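PDB 2R5F: transcriptional regulator, putative from Pseudomonas syringae pv. tomato, which probably binds a sugar or related effector through this domain and, as a SorC-family regulator, adjusts transcription through a separate DNA-binding region. Local coordinates for residues A[11-16]-A[23-28]; A[38-43]-A[66-71]; A[87-92]-A[110-115]; A[118-123]-A[147-152]. All blocks are in the same frame, centred on the assembly; numbering follows the deposited sequence.

Contact 1 of 4, residues A[11-16]-A[23-28]; sequences ELETRL and RQVIVV. With SO4 (sulfate ion), chain C.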
# COMPACT_ATOMS: atom_id res chain seq x y z
N GLU A 11 6.28 5.44 21.98
CA GLU A 11 7.68 5.07 22.13
C GLU A 11 8.10 3.96 21.14
O GLU A 11 9.18 4.00 20.56
CB GLU A 11 7.95 4.67 23.57
CG GLU A 11 7.60 5.77 24.58
CD GLU A 11 7.88 5.37 26.01
OE1 GLU A 11 8.08 4.15 26.28
OE2 GLU A 11 7.91 6.27 26.89
N LEU A 12 7.25 2.97 20.95
CA LEU A 12 7.52 1.91 19.97
C LEU A 12 7.62 2.51 18.55
O LEU A 12 8.55 2.21 17.80
CB LEU A 12 6.45 0.82 20.07
CG LEU A 12 6.46 -0.41 19.16
CD1 LEU A 12 7.81 -1.10 19.27
CD2 LEU A 12 5.33 -1.37 19.58
N GLU A 13 6.66 3.37 18.19
CA GLU A 13 6.70 4.12 16.94
C GLU A 13 8.04 4.82 16.73
O GLU A 13 8.70 4.64 15.68
CB GLU A 13 5.57 5.15 16.93
CG GLU A 13 4.19 4.51 16.77
CD GLU A 13 3.02 5.51 16.79
OE1 GLU A 13 3.26 6.74 16.81
OE2 GLU A 13 1.85 5.07 16.78
N THR A 14 8.45 5.61 17.74
CA THR A 14 9.73 6.31 17.74
C THR A 14 10.97 5.42 17.50
O THR A 14 11.83 5.77 16.68
CB THR A 14 9.90 7.12 19.05
OG1 THR A 14 8.92 8.16 19.06
CG2 THR A 14 11.26 7.75 19.12
N ARG A 15 11.08 4.30 18.21
CA ARG A 15 12.22 3.36 18.03
C ARG A 15 12.29 2.78 16.62
O ARG A 15 13.37 2.69 16.03
CB ARG A 15 12.20 2.23 19.09
CG ARG A 15 12.47 2.72 20.53
CD ARG A 15 12.58 1.58 21.56
NE ARG A 15 11.29 0.94 21.80
CZ ARG A 15 10.45 1.28 22.78
NH1 ARG A 15 10.77 2.25 23.63
NH2 ARG A 15 9.28 0.65 22.91
N LEU A 16 11.13 2.39 16.07
CA LEU A 16 11.03 1.85 14.72
C LEU A 16 11.44 2.90 13.67
O LEU A 16 12.21 2.58 12.75
CB LEU A 16 9.61 1.32 14.45
CG LEU A 16 9.18 0.06 15.23
CD1 LEU A 16 7.80 -0.40 14.80
CD2 LEU A 16 10.15 -1.06 15.07
N ARG A 23 10.25 7.80 8.11
CA ARG A 23 9.66 9.04 8.61
C ARG A 23 8.59 8.84 9.68
O ARG A 23 8.67 9.47 10.74
CB ARG A 23 9.03 9.83 7.46
CG ARG A 23 8.84 11.30 7.79
CD ARG A 23 7.68 11.91 7.01
NE ARG A 23 7.81 11.85 5.55
CZ ARG A 23 6.75 11.81 4.74
NH1 ARG A 23 6.91 11.76 3.42
NH2 ARG A 23 5.51 11.81 5.26
N GLN A 24 7.61 7.98 9.41
CA GLN A 24 6.48 7.82 10.32
C GLN A 24 6.07 6.38 10.47
O GLN A 24 5.98 5.66 9.50
CB GLN A 24 5.27 8.64 9.86
CG GLN A 24 4.20 8.78 10.93
CD GLN A 24 3.00 9.59 10.47
OE1 GLN A 24 2.69 9.65 9.29
NE2 GLN A 24 2.31 10.21 11.42
N VAL A 25 5.82 5.97 11.70
CA VAL A 25 5.20 4.67 11.96
C VAL A 25 4.00 4.98 12.85
O VAL A 25 4.08 5.79 13.77
CB VAL A 25 6.20 3.73 12.69
CG1 VAL A 25 5.49 2.53 13.25
CG2 VAL A 25 7.40 3.36 11.79
N ILE A 26 2.86 4.38 12.52
CA ILE A 26 1.63 4.50 13.30
C ILE A 26 1.34 3.11 13.78
O ILE A 26 1.27 2.20 12.96
CB ILE A 26 0.48 5.01 12.42
CG1 ILE A 26 0.84 6.40 11.86
CG2 ILE A 26 -0.86 4.94 13.17
CD1 ILE A 26 -0.29 7.27 11.39
N VAL A 27 1.20 2.92 15.10
CA VAL A 27 0.93 1.59 15.66
C VAL A 27 -0.50 1.52 16.20
O VAL A 27 -0.92 2.38 17.00
CB VAL A 27 1.97 1.15 16.73
CG1 VAL A 27 1.53 -0.13 17.43
CG2 VAL A 27 3.35 0.93 16.11
N VAL A 28 -1.22 0.49 15.75
CA VAL A 28 -2.61 0.26 16.11
C VAL A 28 -2.72 -1.01 16.94
O VAL A 28 -1.89 -1.91 16.82
CB VAL A 28 -3.55 0.23 14.85
CG1 VAL A 28 -3.25 1.43 13.92
CG2 VAL A 28 -3.41 -1.11 14.04
S SO4 C . 5.45 0.96 23.81
O1 SO4 C . 6.86 0.56 23.92
O2 SO4 C . 4.92 1.36 25.11
O3 SO4 C . 5.35 2.12 22.91
O4 SO4 C . 4.68 -0.21 23.35
O HOH W 1 0.68 4.04 18.82
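Glu13 and Val27 join helix 10-20 to strand 24-28 in a helix-on-strand contact, mostly buried, near the N-terminal end of a Rossmann-like, putative sugar-binding domain. Helix 10-20 leads through a short connection into strand 24-28, which runs back beneath it, roughly antiparallel, with the short axes at 148°. The centre of the contact is one polar grip: the backbone N of Val27 donates to Glu13 OE2 at 2.8 Å, an almost straight bond that meets the carboxylate from above its plane. Glu13 has CG anti to its carbonyl carbon (chi1 -71°) and is extended beyond that atom, which gives it the length to reach the strand. Its aliphatic part is used too, for Glu13 CG lies 3.7 Å from Val27 CG2 where the glutamate stem runs alongside the valine, pointing the other way. A water donates to Glu13 OE2 at 2.6 Å and to the carbonyl O of Val27, tying the same oxygen to the strand a second time. Beside this polar centre, Leu16 lies crosswise over Val25, with Leu16 CB 4.0 Å from Val25 CG2; branched valine suits a strand facing a helix, where its two methyls present a compact apolar surface. On the helix, a sulfate probably left from crystallisation accepts from Leu12 N and His9 ND1, and Arg15 NH2 lies 2.6 Å from sulfate O1, which sits at the guanidinium edge. Leu12, Leu16 and Val27 also touch Ala259 of helix 256-262, Val28 packs against helix 36-54, and strand 24-28 pairs in parallel with strand 251-255.

Contact 2 of 4, residues A[38-43]-A[66-71]; sequences SIKQAI and WSSTIR. With SO4 (sulfate ion), chain B.
Lys40 and Ile43 of helix 36-54 meet the first turn of helix 68-75 at Ser68 and Thr69, without any hydrogen bond between the two segments. Ser67 occupies the N-cap position of the second helix. With OG anti to its backbone N (chi1 169°), it accepts from Ile70 N at 3.3 Å, while the same Ser67 OG donates to sulfate O3 at 2.6 Å. A small hydroxyl side chain suits this place, since it can serve a helix N-H and an anion together. Ser68 follows with its backbone N, which gives sulfate O4 a well-directed bond of 3.0 Å. Ser68 CB lies 3.4 Å from Lys40 NZ, where the lysine, bent at chi3, ends alongside the serine; that ammonium also has a long, weak ion pair with Glu37. The sulfate, probably from the crystallisation liquor, thus sits at a helix N terminus, where the N-H groups of Ser68 and Thr69 point toward it and the helix dipole should add to the attraction. In a Rossmann-like, putative sugar-binding domain this is a natural position for a phosphate group, so the sulfate may mark part of an effector pocket; Lys236 NZ also bonds to it. Thr69 has OG1 anti to its carbonyl carbon and CG2 anti to its backbone N (chi1 -46°), which sends the two branches to different partners. Thr69 OG1 donates to sulfate O2 at 2.8 Å, with a weak bond from the backbone N to the same oxygen, whereas Thr69 CG2 lies 3.6 Å from Ile43 CG2. Both residues touch Leu230 of strand 226-230 as well. Farther along, the Arg71 side chain reaches Leu107 of helix 101-115.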
# COMPACT_ATOMS: atom_id res chain seq x y z
N SER A 38 -8.71 -9.23 12.29
CA SER A 38 -8.78 -8.16 13.27
C SER A 38 -7.67 -7.14 13.04
O SER A 38 -7.89 -5.94 13.14
CB SER A 38 -8.69 -8.69 14.68
OG SER A 38 -8.83 -7.60 15.57
N ILE A 39 -6.46 -7.64 12.75
CA ILE A 39 -5.32 -6.80 12.40
C ILE A 39 -5.55 -5.99 11.12
O ILE A 39 -5.22 -4.81 11.08
CB ILE A 39 -4.01 -7.62 12.29
CG1 ILE A 39 -3.53 -8.04 13.68
CG2 ILE A 39 -2.92 -6.80 11.53
CD1 ILE A 39 -2.49 -9.14 13.69
N LYS A 40 -6.12 -6.61 10.09
CA LYS A 40 -6.34 -5.89 8.82
C LYS A 40 -7.33 -4.75 9.02
O LYS A 40 -7.14 -3.68 8.44
CB LYS A 40 -6.87 -6.80 7.72
CG LYS A 40 -5.85 -7.71 7.06
CD LYS A 40 -6.40 -8.25 5.73
CE LYS A 40 -6.96 -9.63 5.86
NZ LYS A 40 -7.81 -9.93 4.70
N GLN A 41 -8.34 -4.98 9.86
CA GLN A 41 -9.41 -4.00 10.09
C GLN A 41 -8.95 -2.80 10.91
O GLN A 41 -9.40 -1.68 10.66
CB GLN A 41 -10.64 -4.64 10.80
CG GLN A 41 -11.49 -5.67 9.96
CD GLN A 41 -11.92 -5.18 8.57
OE1 GLN A 41 -12.04 -3.98 8.32
NE2 GLN A 41 -12.13 -6.12 7.65
N ALA A 42 -8.10 -3.05 11.91
CA ALA A 42 -7.45 -1.99 12.68
C ALA A 42 -6.54 -1.13 11.79
O ALA A 42 -6.55 0.09 11.89
CB ALA A 42 -6.66 -2.57 13.90
N ILE A 43 -5.74 -1.78 10.96
CA ILE A 43 -4.85 -1.05 10.02
C ILE A 43 -5.66 -0.27 9.00
O ILE A 43 -5.42 0.94 8.79
CB ILE A 43 -3.81 -1.99 9.31
CG1 ILE A 43 -2.79 -2.50 10.35
CG2 ILE A 43 -3.04 -1.23 8.17
CD1 ILE A 43 -2.07 -3.73 9.91
N TRP A 66 -4.88 -5.02 -5.42
CA TRP A 66 -5.07 -6.42 -4.99
C TRP A 66 -5.00 -6.66 -3.47
O TRP A 66 -5.26 -7.76 -2.99
CB TRP A 66 -4.10 -7.36 -5.72
CG TRP A 66 -4.36 -7.47 -7.21
CD1 TRP A 66 -4.18 -6.50 -8.14
CD2 TRP A 66 -4.86 -8.62 -7.93
NE1 TRP A 66 -4.52 -6.95 -9.38
CE2 TRP A 66 -4.94 -8.25 -9.29
CE3 TRP A 66 -5.25 -9.91 -7.55
CZ2 TRP A 66 -5.38 -9.13 -10.29
CZ3 TRP A 66 -5.69 -10.80 -8.56
CH2 TRP A 66 -5.75 -10.40 -9.91
N SER A 67 -4.65 -5.62 -2.72
CA SER A 67 -4.47 -5.72 -1.28
C SER A 67 -5.78 -5.72 -0.47
O SER A 67 -6.62 -4.84 -0.63
CB SER A 67 -3.53 -4.62 -0.81
OG SER A 67 -3.53 -4.54 0.61
N SER A 68 -5.95 -6.71 0.41
CA SER A 68 -7.15 -6.77 1.28
C SER A 68 -7.10 -5.81 2.43
O SER A 68 -8.13 -5.43 2.97
CB SER A 68 -7.41 -8.19 1.81
OG SER A 68 -6.23 -8.94 1.75
N THR A 69 -5.90 -5.41 2.82
CA THR A 69 -5.71 -4.36 3.82
C THR A 69 -6.17 -2.99 3.26
O THR A 69 -6.76 -2.19 3.97
CB THR A 69 -4.24 -4.30 4.33
OG1 THR A 69 -3.79 -5.64 4.62
CG2 THR A 69 -4.15 -3.48 5.58
N ILE A 70 -5.88 -2.75 1.99
CA ILE A 70 -6.37 -1.55 1.30
C ILE A 70 -7.89 -1.65 1.11
O ILE A 70 -8.61 -0.66 1.29
CB ILE A 70 -5.65 -1.32 -0.04
CG1 ILE A 70 -4.15 -1.07 0.22
CG2 ILE A 70 -6.31 -0.13 -0.83
CD1 ILE A 70 -3.29 -0.82 -1.05
N ARG A 71 -8.38 -2.86 0.78
CA ARG A 71 -9.83 -3.10 0.79
C ARG A 71 -10.45 -2.75 2.15
O ARG A 71 -11.49 -2.10 2.20
CB ARG A 71 -10.15 -4.55 0.43
CG ARG A 71 -11.53 -4.77 -0.22
CD ARG A 71 -11.68 -6.23 -0.70
NE ARG A 71 -10.52 -6.64 -1.51
CZ ARG A 71 -9.71 -7.66 -1.24
NH1 ARG A 71 -8.68 -7.92 -2.04
NH2 ARG A 71 -9.94 -8.46 -0.18
S SO4 B . -2.65 -7.91 1.81
O1 SO4 B . -1.56 -8.86 1.99
O2 SO4 B . -3.56 -7.90 2.93
O3 SO4 B . -2.16 -6.57 1.62
O4 SO4 B . -3.46 -8.35 0.67

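Contact 3 of 4, residues A[87-92]-A[110-115]; sequences QEVVQL and RLATLL
Val89 sets CG1 anti to its backbone N (chi1 176°) and CG2 anti to its carbonyl carbon, spreading the two methyls over different parts of helix 101-115. Leu111 also carries CG anti to its backbone N (chi1 -178°), and Leu111 CD2 comes to 3.9 Å from Val89 CG1, the two side chains being set nearly perpendicular. The other valine methyl settles against the helix backbone, Val89 CG2 lying 3.9 Å from Ala112 CA. Alanine suits this position because its single methyl lets the strand come close: Val89 CB and Ala112 CB are 4.1 Å apart, and the nearest alpha carbons of the two segments belong to this same pair. One helical turn beyond Leu111, Leu115 brings CD1 to 4.2 Å from Val89 CG2, so one valine meets Leu111, Ala112 and Leu115, all apolar, of which the two leucines point toward the strand. The strand and helix run almost exactly antiparallel, their short axes at 174° and 8.1 Å apart. Such a geometry belongs to a beta-alpha-beta crossover: strand 88-94 leads into helix 101-115, which comes back along the sheet to strand 119-120, the parallel neighbour of strand 88-94. This unit, normally right-handed, is the repeating element of Rossmann-like domains. The faces of the strand differ in kind. Val89 points toward the helix, while Glu88 points away from it and forms a hydrogen bond with His60. Val89 also pairs through its backbone with Pro118 and Phe120, and Leu111 and Leu115 reach on to Ile63 and Ile61 of strand 60-63.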
# COMPACT_ATOMS: atom_id res chain seq x y z
N GLN A 87 -6.46 14.61 -6.85
CA GLN A 87 -6.38 14.72 -8.32
C GLN A 87 -6.77 13.45 -9.11
O GLN A 87 -7.47 13.54 -10.10
CB GLN A 87 -4.98 15.19 -8.76
CG GLN A 87 -4.61 16.59 -8.30
CD GLN A 87 -5.63 17.60 -8.76
OE1 GLN A 87 -5.60 18.04 -9.91
NE2 GLN A 87 -6.55 17.97 -7.88
N GLU A 88 -6.33 12.27 -8.66
CA GLU A 88 -6.68 11.01 -9.34
C GLU A 88 -6.31 9.81 -8.46
O GLU A 88 -5.56 9.95 -7.50
CB GLU A 88 -5.93 10.91 -10.68
CG GLU A 88 -4.40 11.06 -10.50
CD GLU A 88 -3.61 11.09 -11.79
OE1 GLU A 88 -3.84 10.22 -12.66
OE2 GLU A 88 -2.70 11.94 -11.91
N VAL A 89 -6.87 8.64 -8.79
CA VAL A 89 -6.53 7.38 -8.17
C VAL A 89 -6.12 6.46 -9.33
O VAL A 89 -6.90 6.24 -10.25
CB VAL A 89 -7.73 6.79 -7.40
CG1 VAL A 89 -7.40 5.38 -6.83
CG2 VAL A 89 -8.14 7.76 -6.28
N VAL A 90 -4.88 5.98 -9.28
CA VAL A 90 -4.32 5.12 -10.33
C VAL A 90 -4.17 3.71 -9.77
O VAL A 90 -3.68 3.51 -8.65
CB VAL A 90 -2.96 5.69 -10.86
CG1 VAL A 90 -2.36 4.83 -12.01
CG2 VAL A 90 -3.15 7.15 -11.28
N GLN A 91 -4.65 2.74 -10.53
CA GLN A 91 -4.45 1.34 -10.21
C GLN A 91 -2.99 1.00 -10.48
O GLN A 91 -2.52 1.17 -11.61
CB GLN A 91 -5.34 0.49 -11.09
CG GLN A 91 -5.10 -0.98 -10.93
CD GLN A 91 -6.26 -1.78 -11.43
OE1 GLN A 91 -7.19 -1.23 -12.00
NE2 GLN A 91 -6.21 -3.09 -11.25
N LEU A 92 -2.26 0.50 -9.47
CA LEU A 92 -0.81 0.29 -9.61
C LEU A 92 -0.39 -1.12 -9.95
O LEU A 92 0.81 -1.37 -10.08
CB LEU A 92 -0.05 0.72 -8.36
CG LEU A 92 -0.03 2.18 -7.90
CD1 LEU A 92 0.77 2.23 -6.62
CD2 LEU A 92 0.53 3.13 -8.93
N ARG A 110 -14.00 2.50 -6.73
CA ARG A 110 -14.68 2.85 -5.49
C ARG A 110 -13.96 3.97 -4.76
O ARG A 110 -14.60 4.89 -4.34
CB ARG A 110 -14.78 1.65 -4.57
CG ARG A 110 -15.95 0.77 -4.85
CD ARG A 110 -15.89 -0.48 -4.02
NE ARG A 110 -16.11 -0.21 -2.60
CZ ARG A 110 -15.72 -1.01 -1.61
NH1 ARG A 110 -15.08 -2.15 -1.87
NH2 ARG A 110 -15.98 -0.69 -0.35
N LEU A 111 -12.63 3.90 -4.64
CA LEU A 111 -11.82 4.92 -3.98
C LEU A 111 -11.85 6.28 -4.69
O LEU A 111 -11.91 7.32 -4.04
CB LEU A 111 -10.38 4.43 -3.77
CG LEU A 111 -9.49 5.46 -3.03
CD1 LEU A 111 -10.05 5.74 -1.64
CD2 LEU A 111 -7.99 5.09 -2.97
N ALA A 112 -11.82 6.27 -6.01
CA ALA A 112 -11.98 7.48 -6.80
C ALA A 112 -13.37 8.11 -6.59
O ALA A 112 -13.52 9.35 -6.53
CB ALA A 112 -11.73 7.18 -8.24
N THR A 113 -14.39 7.27 -6.47
CA THR A 113 -15.74 7.75 -6.23
C THR A 113 -15.79 8.46 -4.89
O THR A 113 -16.24 9.62 -4.81
CB THR A 113 -16.77 6.63 -6.37
OG1 THR A 113 -16.82 6.24 -7.74
CG2 THR A 113 -18.18 7.09 -5.96
N LEU A 114 -15.27 7.79 -3.86
CA LEU A 114 -15.18 8.36 -2.52
C LEU A 114 -14.48 9.73 -2.48
O LEU A 114 -15.00 10.68 -1.87
CB LEU A 114 -14.50 7.38 -1.56
CG LEU A 114 -15.39 6.21 -1.12
CD1 LEU A 114 -14.52 5.11 -0.57
CD2 LEU A 114 -16.38 6.66 -0.09
N LEU A 115 -13.34 9.82 -3.16
CA LEU A 115 -12.54 11.05 -3.22
C LEU A 115 -13.01 12.06 -4.24
O LEU A 115 -12.44 13.16 -4.34
CB LEU A 115 -11.05 10.69 -3.43
CG LEU A 115 -10.52 9.77 -2.31
CD1 LEU A 115 -9.08 9.34 -2.53
CD2 LEU A 115 -10.67 10.43 -0.95

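Contact 4 of 4, residues A[118-123]-A[147-152]; sequences PAFLLP and LHRFDS
The Phe120 ring carries Arg149 on one face: Arg149 CD stands over the ring centre, 3.9 Å from the centroid of Phe120, in a CH-pi contact. The approach is only 4° off the ring normal. The guanidinium continues beyond, its plane 21° from that of the ring. Arg149 CZ is 5.3 Å from the Phe120 centroid, and any cation-pi attraction is at most weak. At the edge of the His148 ring, in its plane, lies Arg149 NH2. Bends at chi2 (-58°) and chi3 fold the arginine so that its methylenes, and not just its charged end, spread over the phenylalanine. Arginine suits the place, since an aliphatic stem can coat an aromatic face while the polar end goes elsewhere, here into a salt bridge with Glu88. The contact joins helix 138-149, near Arg149, to strand 119-120, which lies beside strand 88-94 in the Rossmann-like sheet. Phe120 is partly exposed, and it also touches Glu145 and Val146 of the same helix. Ala119, and Leu121 just after the strand, touch helix 101-115.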
# COMPACT_ATOMS: atom_id res chain seq x y z
N PRO A 118 -11.13 11.42 -10.78
CA PRO A 118 -10.96 10.39 -11.82
C PRO A 118 -10.15 9.14 -11.39
O PRO A 118 -9.26 9.22 -10.58
CB PRO A 118 -10.25 11.13 -12.97
CG PRO A 118 -10.21 12.56 -12.61
CD PRO A 118 -10.49 12.71 -11.14
N ALA A 119 -10.50 7.98 -11.95
CA ALA A 119 -9.78 6.73 -11.71
C ALA A 119 -9.08 6.34 -13.00
O ALA A 119 -9.59 6.60 -14.06
CB ALA A 119 -10.74 5.64 -11.32
N PHE A 120 -7.90 5.74 -12.88
CA PHE A 120 -7.17 5.20 -14.04
C PHE A 120 -6.95 3.72 -13.71
O PHE A 120 -6.24 3.38 -12.74
CB PHE A 120 -5.85 5.98 -14.29
CG PHE A 120 -6.06 7.42 -14.70
CD1 PHE A 120 -6.27 7.77 -16.02
CD2 PHE A 120 -6.11 8.43 -13.74
CE1 PHE A 120 -6.48 9.11 -16.41
CE2 PHE A 120 -6.32 9.77 -14.11
CZ PHE A 120 -6.51 10.10 -15.44
N LEU A 121 -7.62 2.88 -14.48
CA LEU A 121 -7.85 1.48 -14.15
C LEU A 121 -7.17 0.55 -15.16
O LEU A 121 -6.95 0.92 -16.29
CB LEU A 121 -9.37 1.17 -14.18
CG LEU A 121 -10.37 2.05 -13.43
CD1 LEU A 121 -11.77 1.63 -13.76
CD2 LEU A 121 -10.16 1.99 -11.93
N LEU A 122 -6.90 -0.68 -14.73
CA LEU A 122 -6.32 -1.72 -15.56
C LEU A 122 -7.27 -2.91 -15.55
O LEU A 122 -7.05 -3.88 -14.81
CB LEU A 122 -4.95 -2.14 -15.04
CG LEU A 122 -3.85 -1.09 -14.96
CD1 LEU A 122 -2.72 -1.60 -14.09
CD2 LEU A 122 -3.35 -0.71 -16.34
N PRO A 123 -8.35 -2.83 -16.36
CA PRO A 123 -9.37 -3.86 -16.40
C PRO A 123 -8.86 -5.24 -16.75
O PRO A 123 -8.06 -5.41 -17.69
CB PRO A 123 -10.33 -3.37 -17.49
CG PRO A 123 -10.18 -1.88 -17.44
CD PRO A 123 -8.69 -1.72 -17.27
N LEU A 147 0.02 3.70 -17.26
CA LEU A 147 1.49 3.77 -17.18
C LEU A 147 1.99 5.22 -17.18
O LEU A 147 2.93 5.56 -16.48
CB LEU A 147 2.17 3.01 -18.33
CG LEU A 147 2.14 1.48 -18.37
CD1 LEU A 147 2.75 0.94 -19.69
CD2 LEU A 147 2.85 0.86 -17.14
N HIS A 148 1.34 6.06 -17.97
CA HIS A 148 1.67 7.47 -18.06
C HIS A 148 1.55 8.18 -16.70
O HIS A 148 2.34 9.09 -16.38
CB HIS A 148 0.75 8.12 -19.10
CG HIS A 148 0.97 9.59 -19.26
ND1 HIS A 148 2.01 10.11 -20.01
CD2 HIS A 148 0.28 10.65 -18.78
CE1 HIS A 148 1.95 11.43 -19.98
NE2 HIS A 148 0.92 11.79 -19.24
N ARG A 149 0.57 7.76 -15.91
CA ARG A 149 0.26 8.41 -14.65
C ARG A 149 1.29 8.14 -13.56
O ARG A 149 1.44 8.96 -12.65
CB ARG A 149 -1.13 7.99 -14.15
CG ARG A 149 -2.29 8.09 -15.14
CD ARG A 149 -2.50 9.49 -15.71
NE ARG A 149 -2.16 10.55 -14.76
CZ ARG A 149 -1.91 11.82 -15.10
NH1 ARG A 149 -1.59 12.70 -14.15
NH2 ARG A 149 -1.97 12.21 -16.37
N PHE A 150 2.00 7.01 -13.64
CA PHE A 150 2.98 6.61 -12.61
C PHE A 150 3.91 7.75 -12.23
O PHE A 150 4.28 7.91 -11.07
CB PHE A 150 3.83 5.40 -13.03
CG PHE A 150 3.09 4.09 -13.05
CD1 PHE A 150 1.77 4.01 -12.65
CD2 PHE A 150 3.73 2.94 -13.48
CE1 PHE A 150 1.08 2.79 -12.68
CE2 PHE A 150 3.07 1.71 -13.52
CZ PHE A 150 1.75 1.64 -13.12
N ASP A 151 4.30 8.55 -13.21
CA ASP A 151 5.26 9.60 -12.95
C ASP A 151 4.67 10.82 -12.22
O ASP A 151 5.42 11.62 -11.65
CB ASP A 151 5.98 9.97 -14.24
CG ASP A 151 6.94 8.87 -14.69
OD1 ASP A 151 8.05 8.79 -14.11
OD2 ASP A 151 6.57 8.08 -15.60
N SER A 152 3.34 10.94 -12.23
CA SER A 152 2.66 12.03 -11.52
C SER A 152 2.33 11.65 -10.07
O SER A 152 2.12 12.52 -9.22
CB SER A 152 1.40 12.49 -12.28
OG SER A 152 1.60 12.56 -13.69

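How the contacts relate
From the N terminus, contact 1 closes the short connection between helix 10-20 and strand 24-28 before contact 2 opens. Contact 2 brings together helices 36-54 and 68-75, which strand 60-63 separates along the chain, and it touches contact 1 where Val28 packs on Ala42. Contact 3 then closes the loop from strand 88-94 to helix 101-115, and contact 4 follows from strand 119-120 to helix 138-149. All four are in series, so none nests in or crosses another. Contacts 3 and 4 meet directly, through Glu88 and Arg149 and through neighbouring strands, whereas contacts 1 and 4 reach the same sheet with centres about 31 Å apart.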